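Local coordinates for protein GCN5-related N-acetyltransferase (Ralstonia eutropha JMP134, PDB 2Q0Y) that is a member of the GCN5-related N-acetyltransferase family and probably transfers an acyl group, its natural acceptor substrate being undefined, at residues A66-M71 / L91-D96; D85-I90 / I121-L126. All coordinates share one frame; numbering follows the deposited sequence.

Contact 1: A66-M71 / L91-D96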
ATOM      1  N   ALA A  66      -8.675  -6.523 -22.907  1.00  9.66           N
ATOM      2  CA  ALA A  66      -8.082  -6.624 -21.577  1.00  9.12           C
ATOM      3  C   ALA A  66      -7.141  -5.465 -21.337  1.00  9.91           C
ATOM      4  O   ALA A  66      -6.643  -4.839 -22.268  1.00  9.10           O
ATOM      5  CB  ALA A  66      -7.324  -7.923 -21.424  1.00  9.44           C
ATOM      6  N   GLY A  67      -6.860  -5.210 -20.067  1.00  9.94           N
ATOM      7  CA  GLY A  67      -5.941  -4.158 -19.701  1.00 11.08           C
ATOM      8  C   GLY A  67      -5.350  -4.392 -18.336  1.00 10.25           C
ATOM      9  O   GLY A  67      -5.877  -5.180 -17.547  1.00  8.90           O
ATOM     10  N   ILE A  68      -4.255  -3.695 -18.068  1.00 10.32           N
ATOM     11  CA  ILE A  68      -3.602  -3.708 -16.771  1.00  9.07           C
ATOM     12  C   ILE A  68      -3.043  -2.317 -16.497  1.00  8.83           C
ATOM     13  O   ILE A  68      -2.710  -1.562 -17.429  1.00 10.21           O
ATOM     14  CB  ILE A  68      -2.514  -4.804 -16.698  1.00 10.09           C
ATOM     15  CG1 ILE A  68      -2.087  -5.084 -15.244  1.00 12.24           C
ATOM     16  CG2 ILE A  68      -1.319  -4.439 -17.600  1.00 13.60           C
ATOM     17  CD1 ILE A  68      -1.238  -6.358 -15.124  1.00 13.03           C
ATOM     18  N   GLY A  69      -2.989  -1.966 -15.216  1.00  8.86           N
ATOM     19  CA  GLY A  69      -2.448  -0.680 -14.786  1.00 10.02           C
ATOM     20  C   GLY A  69      -1.220  -0.879 -13.918  1.00 10.83           C
ATOM     21  O   GLY A  69      -1.123  -1.876 -13.192  1.00 11.60           O
ATOM     22  N   LEU A  70      -0.304   0.084 -13.959  1.00 12.55           N
ATOM     23  CA  LEU A  70       0.873   0.059 -13.105  1.00 14.34           C
ATOM     24  C   LEU A  70       1.295   1.461 -12.684  1.00 14.48           C
ATOM     25  O   LEU A  70       1.138   2.425 -13.422  1.00 14.90           O
ATOM     26  CB  LEU A  70       2.036  -0.690 -13.774  1.00 15.56           C
ATOM     27  CG  LEU A  70       2.738  -0.142 -15.003  1.00 22.10           C
ATOM     28  CD1 LEU A  70       3.949   0.769 -14.662  1.00 27.97           C
ATOM     29  CD2 LEU A  70       3.210  -1.321 -15.893  1.00 21.89           C
HETATM   30  N   MSE A  71       1.804   1.534 -11.465  1.00 13.90           N
HETATM   31  CA  MSE A  71       2.294   2.757 -10.871  1.00 14.84           C
HETATM   32  C   MSE A  71       3.567   2.436 -10.125  1.00 13.55           C
HETATM   33  O   MSE A  71       3.825   1.287  -9.786  1.00 12.71           O
HETATM   34  CB  MSE A  71       1.261   3.313  -9.896  1.00 15.13           C
HETATM   35  CG  MSE A  71      -0.120   3.509 -10.500  1.00 17.21           C
HETATM   36 SE   MSE A  71      -1.371   4.033  -9.125  0.75 21.20          SE
HETATM   37  CE  MSE A  71      -0.792   5.673  -9.065  1.00 19.46           C
ATOM     38  N   LEU A  91      -2.523  -2.715 -10.670  1.00 11.63           N
ATOM     39  CA  LEU A  91      -3.947  -2.572 -10.423  1.00 11.55           C
ATOM     40  C   LEU A  91      -4.763  -2.655 -11.709  1.00 10.80           C
ATOM     41  O   LEU A  91      -4.226  -2.533 -12.823  1.00  9.89           O
ATOM     42  CB  LEU A  91      -4.261  -1.257  -9.685  1.00 11.05           C
ATOM     43  CG  LEU A  91      -4.106   0.067 -10.426  1.00 10.16           C
ATOM     44  CD1 LEU A  91      -4.788   1.204  -9.679  1.00 12.74           C
ATOM     45  CD2 LEU A  91      -2.649   0.414 -10.724  1.00 10.89           C
ATOM     46  N   ASN A  92      -6.068  -2.868 -11.534  1.00 10.66           N
ATOM     47  CA  ASN A  92      -7.033  -2.856 -12.630  1.00 11.23           C
ATOM     48  C   ASN A  92      -6.798  -3.874 -13.743  1.00 11.03           C
ATOM     49  O   ASN A  92      -7.169  -3.632 -14.888  1.00 12.46           O
ATOM     50  CB  ASN A  92      -7.142  -1.454 -13.252  1.00 11.08           C
ATOM     51  CG  ASN A  92      -7.686  -0.430 -12.295  1.00 12.41           C
ATOM     52  OD1 ASN A  92      -8.463  -0.755 -11.400  1.00 13.45           O
ATOM     53  ND2 ASN A  92      -7.279   0.822 -12.474  1.00 11.71           N
ATOM     54  N   LEU A  93      -6.237  -5.036 -13.408  1.00 11.23           N
ATOM     55  CA  LEU A  93      -6.175  -6.141 -14.369  1.00 11.02           C
ATOM     56  C   LEU A  93      -7.582  -6.665 -14.615  1.00 11.11           C
ATOM     57  O   LEU A  93      -8.253  -7.147 -13.686  1.00 11.66           O
ATOM     58  CB  LEU A  93      -5.284  -7.277 -13.861  1.00 10.40           C
ATOM     59  CG  LEU A  93      -5.250  -8.523 -14.778  1.00 10.53           C
ATOM     60  CD1 LEU A  93      -4.766  -8.186 -16.178  1.00 13.50           C
ATOM     61  CD2 LEU A  93      -4.394  -9.616 -14.193  1.00 13.49           C
ATOM     62  N   TYR A  94      -8.018  -6.567 -15.866  1.00 11.50           N
ATOM     63  CA  TYR A  94      -9.326  -7.064 -16.274  1.00  9.89           C
ATOM     64  C   TYR A  94      -9.181  -7.740 -17.622  1.00  9.76           C
ATOM     65  O   TYR A  94      -8.559  -7.184 -18.539  1.00  9.21           O
ATOM     66  CB  TYR A  94     -10.374  -5.964 -16.366  1.00 10.10           C
ATOM     67  CG  TYR A  94     -11.754  -6.531 -16.653  1.00  9.86           C
ATOM     68  CD1 TYR A  94     -12.470  -7.208 -15.654  1.00  8.54           C
ATOM     69  CD2 TYR A  94     -12.322  -6.443 -17.919  1.00 12.20           C
ATOM     70  CE1 TYR A  94     -13.720  -7.744 -15.912  1.00  9.69           C
ATOM     71  CE2 TYR A  94     -13.561  -6.986 -18.197  1.00 11.86           C
ATOM     72  CZ  TYR A  94     -14.266  -7.643 -17.184  1.00  8.51           C
ATOM     73  OH  TYR A  94     -15.499  -8.174 -17.467  1.00  9.99           O
ATOM     74  N   VAL A  95      -9.769  -8.928 -17.737  1.00 10.06           N
ATOM     75  CA  VAL A  95      -9.811  -9.648 -19.006  1.00  7.87           C
ATOM     76  C   VAL A  95     -11.261  -9.952 -19.393  1.00  8.56           C
ATOM     77  O   VAL A  95     -12.031 -10.498 -18.597  1.00  7.99           O
ATOM     78  CB  VAL A  95      -8.993 -10.971 -18.945  1.00  8.84           C
ATOM     79  CG1 VAL A  95      -9.011 -11.675 -20.284  1.00 10.35           C
ATOM     80  CG2 VAL A  95      -7.556 -10.734 -18.518  1.00  9.67           C
ATOM     81  N   ASP A  96     -11.635  -9.624 -20.628  1.00  8.32           N
ATOM     82  CA  ASP A  96     -12.972  -9.932 -21.151  1.00  9.42           C
ATOM     83  C   ASP A  96     -13.358 -11.376 -20.808  1.00  8.40           C
ATOM     84  O   ASP A  96     -12.587 -12.284 -21.051  1.00 10.45           O
ATOM     85  CB  ASP A  96     -13.020  -9.757 -22.670  1.00 10.35           C
ATOM     86  CG  ASP A  96     -14.341 -10.192 -23.269  1.00 16.25           C
ATOM     87  OD1 ASP A  96     -15.328  -9.465 -23.088  1.00 11.26           O
ATOM     88  OD2 ASP A  96     -14.405 -11.258 -23.923  1.00 15.83           O
TER
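Leu-93 and Ile-68 meet obliquely across two antiparallel strands, and the path of the leucine can be followed atom by atom. Its CB lies 4.1 Å from Ile-68 CG1. The first torsion (chi1 176°) sends CG out opposite the backbone N, and the second turns CD1 over the neighbouring strand, 3.5 Å from Gly-67 O and 4.1 Å from both Ile-68 CB and Ile-68 CD1. Ile-68 itself packs on Met-109 of helix 104-118, and Ala-66, which meets Val-95 through methyl groups, rests on Leu-108 of the same helix.

Four backbone hydrogen bonds hold the strands together in two pairs. Gly-67 N reaches Tyr-94 O at 3.0 Å, and the return bond from Tyr-94 N to Gly-67 O measures 3.1 Å. Further along, Gly-69 N donates to Leu-91 O at 2.8 Å. The answering bond, from Leu-91 N to Gly-69 O, has its donor 44° above the carbonyl plane. Between the pairs one residue, Ile-68, faces two, Asn-92 and Leu-93, so the register slips by one. This is a beta bulge, with Asn-92 in a left-handed backbone conformation (phi 60°). It lies in the strand that carries the characteristic bulge of the GNAT fold, where a backbone amide commonly meets the acetyl carbonyl of the cofactor. Leu-93 N hydrogen-bonds an unidentified molecule, probably from the crystallisation liquor, that may occupy such a site.

At the far end, Leu-91 CD2 presses on the Gly-69 carbonyl group. Met-71, present as selenomethionine, brings its CG 4.0 Å from Leu-91 CD2. Pro-76 of the second subunit also packs on Leu-91. The polar ends of Asn-92 and Tyr-94 turn to other elements: Asn-92 OD1 bonds Arg-19 and its ND2 bonds Tyr-53, while the Tyr-94 hydroxyl bonds Glu-25.

Contact 2: D85-I90 / I121-L126. With FMT (formic acid), chain I.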
ATOM      1  N   ASP A  85      13.174   4.190  -2.176  1.00 11.85           N
ATOM      2  CA  ASP A  85      12.043   4.854  -1.537  1.00 11.58           C
ATOM      3  C   ASP A  85      10.796   4.786  -2.439  1.00 11.24           C
ATOM      4  O   ASP A  85      10.056   5.771  -2.615  1.00 11.61           O
ATOM      5  CB  ASP A  85      12.391   6.307  -1.191  1.00 12.40           C
ATOM      6  CG  ASP A  85      12.764   7.138  -2.408  1.00 16.00           C
ATOM      7  OD1 ASP A  85      12.933   6.582  -3.525  1.00 17.22           O
ATOM      8  OD2 ASP A  85      12.907   8.357  -2.236  1.00 21.19           O
ATOM      9  N   LYS A  86      10.572   3.608  -3.002  1.00 13.58           N
ATOM     10  CA  LYS A  86       9.467   3.381  -3.926  1.00 14.27           C
ATOM     11  C   LYS A  86       9.146   1.889  -3.978  1.00 13.68           C
ATOM     12  O   LYS A  86       9.974   1.042  -3.596  1.00 12.14           O
ATOM     13  CB  LYS A  86       9.806   3.905  -5.322  1.00 16.15           C
ATOM     14  CG  LYS A  86      11.008   3.244  -5.965  1.00 19.75           C
ATOM     15  CD  LYS A  86      11.538   4.036  -7.171  1.00 22.98           C
ATOM     16  CE  LYS A  86      12.865   3.456  -7.703  1.00 30.01           C
ATOM     17  NZ  LYS A  86      13.354   4.192  -8.928  1.00 31.72           N
ATOM     18  N   ARG A  87       7.936   1.577  -4.437  1.00 12.32           N
ATOM     19  CA  ARG A  87       7.603   0.225  -4.829  1.00 13.80           C
ATOM     20  C   ARG A  87       6.647   0.240  -6.027  1.00 12.88           C
ATOM     21  O   ARG A  87       5.960   1.235  -6.281  1.00 13.35           O
ATOM     22  CB  ARG A  87       7.085  -0.607  -3.643  1.00 16.86           C
ATOM     23  CG  ARG A  87       6.022  -0.004  -2.837  1.00 18.98           C
ATOM     24  CD  ARG A  87       5.512  -0.983  -1.747  1.00 16.07           C
ATOM     25  NE  ARG A  87       6.481  -1.302  -0.695  1.00 13.37           N
ATOM     26  CZ  ARG A  87       6.199  -2.028   0.390  1.00 16.47           C
ATOM     27  NH1 ARG A  87       4.969  -2.484   0.597  1.00 13.99           N
ATOM     28  NH2 ARG A  87       7.128  -2.293   1.292  1.00 16.06           N
ATOM     29  N   GLY A  88       6.670  -0.841  -6.791  1.00 11.57           N
ATOM     30  CA  GLY A  88       5.749  -1.013  -7.901  1.00  9.80           C
ATOM     31  C   GLY A  88       4.372  -1.374  -7.386  1.00 11.15           C
ATOM     32  O   GLY A  88       4.231  -2.013  -6.335  1.00 13.27           O
ATOM     33  N   TYR A  89       3.347  -0.949  -8.119  1.00 11.50           N
ATOM     34  CA  TYR A  89       1.967  -1.271  -7.782  1.00 10.94           C
ATOM     35  C   TYR A  89       1.216  -1.646  -9.064  1.00  9.82           C
ATOM     36  O   TYR A  89       1.265  -0.911 -10.050  1.00 11.80           O
ATOM     37  CB  TYR A  89       1.270  -0.103  -7.050  1.00 12.72           C
ATOM     38  CG  TYR A  89      -0.119  -0.492  -6.591  1.00 13.30           C
ATOM     39  CD1 TYR A  89      -0.293  -1.572  -5.723  1.00 18.66           C
ATOM     40  CD2 TYR A  89      -1.248   0.190  -7.012  1.00 16.36           C
ATOM     41  CE1 TYR A  89      -1.539  -1.975  -5.312  1.00 21.36           C
ATOM     42  CE2 TYR A  89      -2.521  -0.216  -6.592  1.00 15.86           C
ATOM     43  CZ  TYR A  89      -2.658  -1.307  -5.748  1.00 18.46           C
ATOM     44  OH  TYR A  89      -3.913  -1.755  -5.291  1.00 19.84           O
ATOM     45  N   ILE A  90       0.567  -2.797  -9.041  1.00 10.15           N
ATOM     46  CA  ILE A  90      -0.232  -3.284 -10.158  1.00 12.06           C
ATOM     47  C   ILE A  90      -1.697  -3.208  -9.757  1.00 12.18           C
ATOM     48  O   ILE A  90      -2.066  -3.583  -8.646  1.00 10.40           O
ATOM     49  CB  ILE A  90       0.161  -4.738 -10.550  1.00 11.90           C
ATOM     50  CG1 ILE A  90       1.621  -4.768 -11.003  1.00 12.45           C
ATOM     51  CG2 ILE A  90      -0.778  -5.295 -11.631  1.00 16.21           C
ATOM     52  CD1 ILE A  90       2.151  -6.127 -11.326  1.00 12.22           C
ATOM     53  N   ILE A 121      13.000  -1.302 -10.510  1.00 12.71           N
ATOM     54  CA  ILE A 121      12.199  -1.351  -9.286  1.00 11.40           C
ATOM     55  C   ILE A 121      12.461  -2.649  -8.557  1.00 11.25           C
ATOM     56  O   ILE A 121      12.364  -3.721  -9.151  1.00 13.63           O
ATOM     57  CB  ILE A 121      10.700  -1.270  -9.616  1.00 11.44           C
ATOM     58  CG1 ILE A 121      10.378   0.020 -10.382  1.00 15.13           C
ATOM     59  CG2 ILE A 121       9.830  -1.393  -8.362  1.00 15.70           C
ATOM     60  CD1 ILE A 121      10.747   1.283  -9.660  1.00 18.76           C
ATOM     61  N   ALA A 122      12.803  -2.554  -7.270  1.00 10.62           N
ATOM     62  CA  ALA A 122      13.168  -3.734  -6.469  1.00 11.77           C
ATOM     63  C   ALA A 122      11.991  -4.642  -6.096  1.00 10.34           C
ATOM     64  O   ALA A 122      12.139  -5.858  -6.045  1.00 10.91           O
ATOM     65  CB  ALA A 122      13.891  -3.291  -5.196  1.00 12.19           C
ATOM     66  N   PHE A 123      10.830  -4.053  -5.834  1.00  9.06           N
ATOM     67  CA  PHE A 123       9.742  -4.765  -5.142  1.00 10.72           C
ATOM     68  C   PHE A 123       8.414  -4.211  -5.615  1.00 10.35           C
ATOM     69  O   PHE A 123       8.296  -3.003  -5.836  1.00 12.36           O
ATOM     70  CB  PHE A 123       9.926  -4.536  -3.636  1.00 10.89           C
ATOM     71  CG  PHE A 123       9.025  -5.346  -2.747  1.00 12.31           C
ATOM     72  CD1 PHE A 123       9.221  -6.709  -2.583  1.00 14.07           C
ATOM     73  CD2 PHE A 123       8.014  -4.727  -2.025  1.00 13.42           C
ATOM     74  CE1 PHE A 123       8.407  -7.435  -1.722  1.00 14.13           C
ATOM     75  CE2 PHE A 123       7.213  -5.465  -1.155  1.00 10.60           C
ATOM     76  CZ  PHE A 123       7.422  -6.808  -1.019  1.00 15.48           C
ATOM     77  N   ALA A 124       7.420  -5.083  -5.750  1.00 11.58           N
ATOM     78  CA  ALA A 124       6.088  -4.669  -6.179  1.00  9.88           C
ATOM     79  C   ALA A 124       5.005  -5.347  -5.361  1.00 10.62           C
ATOM     80  O   ALA A 124       5.222  -6.436  -4.776  1.00 10.53           O
ATOM     81  CB  ALA A 124       5.904  -4.994  -7.648  1.00 10.88           C
ATOM     82  N   VAL A 125       3.840  -4.706  -5.337  1.00 11.71           N
ATOM     83  CA  VAL A 125       2.672  -5.217  -4.627  1.00 10.64           C
ATOM     84  C   VAL A 125       1.434  -5.062  -5.501  1.00 12.39           C
ATOM     85  O   VAL A 125       1.443  -4.334  -6.488  1.00 11.94           O
ATOM     86  CB  VAL A 125       2.442  -4.517  -3.258  1.00 14.67           C
ATOM     87  CG1 VAL A 125       3.614  -4.771  -2.292  1.00 12.86           C
ATOM     88  CG2 VAL A 125       2.215  -3.041  -3.431  1.00 18.06           C
ATOM     89  N   LEU A 126       0.388  -5.803  -5.147  1.00 11.89           N
ATOM     90  CA  LEU A 126      -0.916  -5.726  -5.810  1.00 11.86           C
ATOM     91  C   LEU A 126      -1.956  -6.132  -4.781  1.00 13.02           C
ATOM     92  O   LEU A 126      -1.603  -6.731  -3.770  1.00 12.21           O
ATOM     93  CB  LEU A 126      -0.962  -6.649  -7.048  1.00 12.44           C
ATOM     94  CG  LEU A 126      -0.730  -8.159  -6.914  1.00 10.25           C
ATOM     95  CD1 LEU A 126      -1.945  -8.923  -6.372  1.00 12.78           C
ATOM     96  CD2 LEU A 126      -0.319  -8.732  -8.264  1.00 14.19           C
TER
HETATM   97  C   FMT I 160      16.437   2.288 -10.066  1.00 56.49           C
HETATM   98  O1  FMT I 160      17.013   1.325  -9.543  1.00 55.19           O
HETATM   99  O2  FMT I 160      15.321   2.666  -9.684  1.00 56.45           O
HETATM  100  O   HOH W   1      11.119  -1.149  -4.811  1.00 12.77           O
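The guanidinium of Arg-87 carries the edge of the Phe-123 ring over one face, with Phe-123 CE2 3.9 Å from Arg-87 CZ and the two planes 68° apart. Arg-87 NE lies in the plane of that ring, while Val-125 CG1 comes obliquely to NH1. A bend at chi3 (67°) of Arg-87 turns the guanidinium alongside the phenylalanine. Around the Tyr-89 ring, Val-125 O (3.4 Å from CD1) and Leu-126 CA approach obliquely, and the hydroxyl bonds His-127, a magnesium ligand.

Beneath these groups run parallel strands joined by the helix 104-118 crossover of a beta-alpha-beta unit. Gly-88 N bonds Phe-123 O at 2.9 Å, Val-125 N bonds Gly-88 O at 2.9 Å, and Ile-90 N bonds Val-125 O at 3.1 Å. Before this ladder, a water donates to Lys-86 O and weakly accepts from Phe-123 N. The Lys-86 chain crosses Ile-121 CD1 with its CE at 3.6 Å, and NZ bonds a formate, probably from the crystallisation liquor.

Since Phe-123 presents its edge, its pi cloud is probably poorly placed to stabilise the charge; the cation-pi contact of Arg-87 is with Trp-75, and His-81 accepts from NE.

In the fold
Contacts 1 and 2 share strand 86-95 and lie end to end along it, their centres about 16 Å apart. It pairs antiparallel with 63-74 in contact 1, parallel with 123-127 in contact 2. They meet where Met-71 O lies 2.8 Å from Tyr-89 N, a probable hydrogen bond, and Ile-68 CD1 packs 3.7 Å from Ile-90 CG2. The side chains of Leu-93 and Ile-90 come within about 4 Å of unidentified material, probably from the crystallisation liquor, which may mark a pocket. Zinc lies at the Val-95 end, that side chain about 5 Å from His-99, whereas magnesium ligand His-127 is near the junction, its side chain about 3 Å from that of Tyr-89. Strand 123-127 continues the sheet into the second subunit.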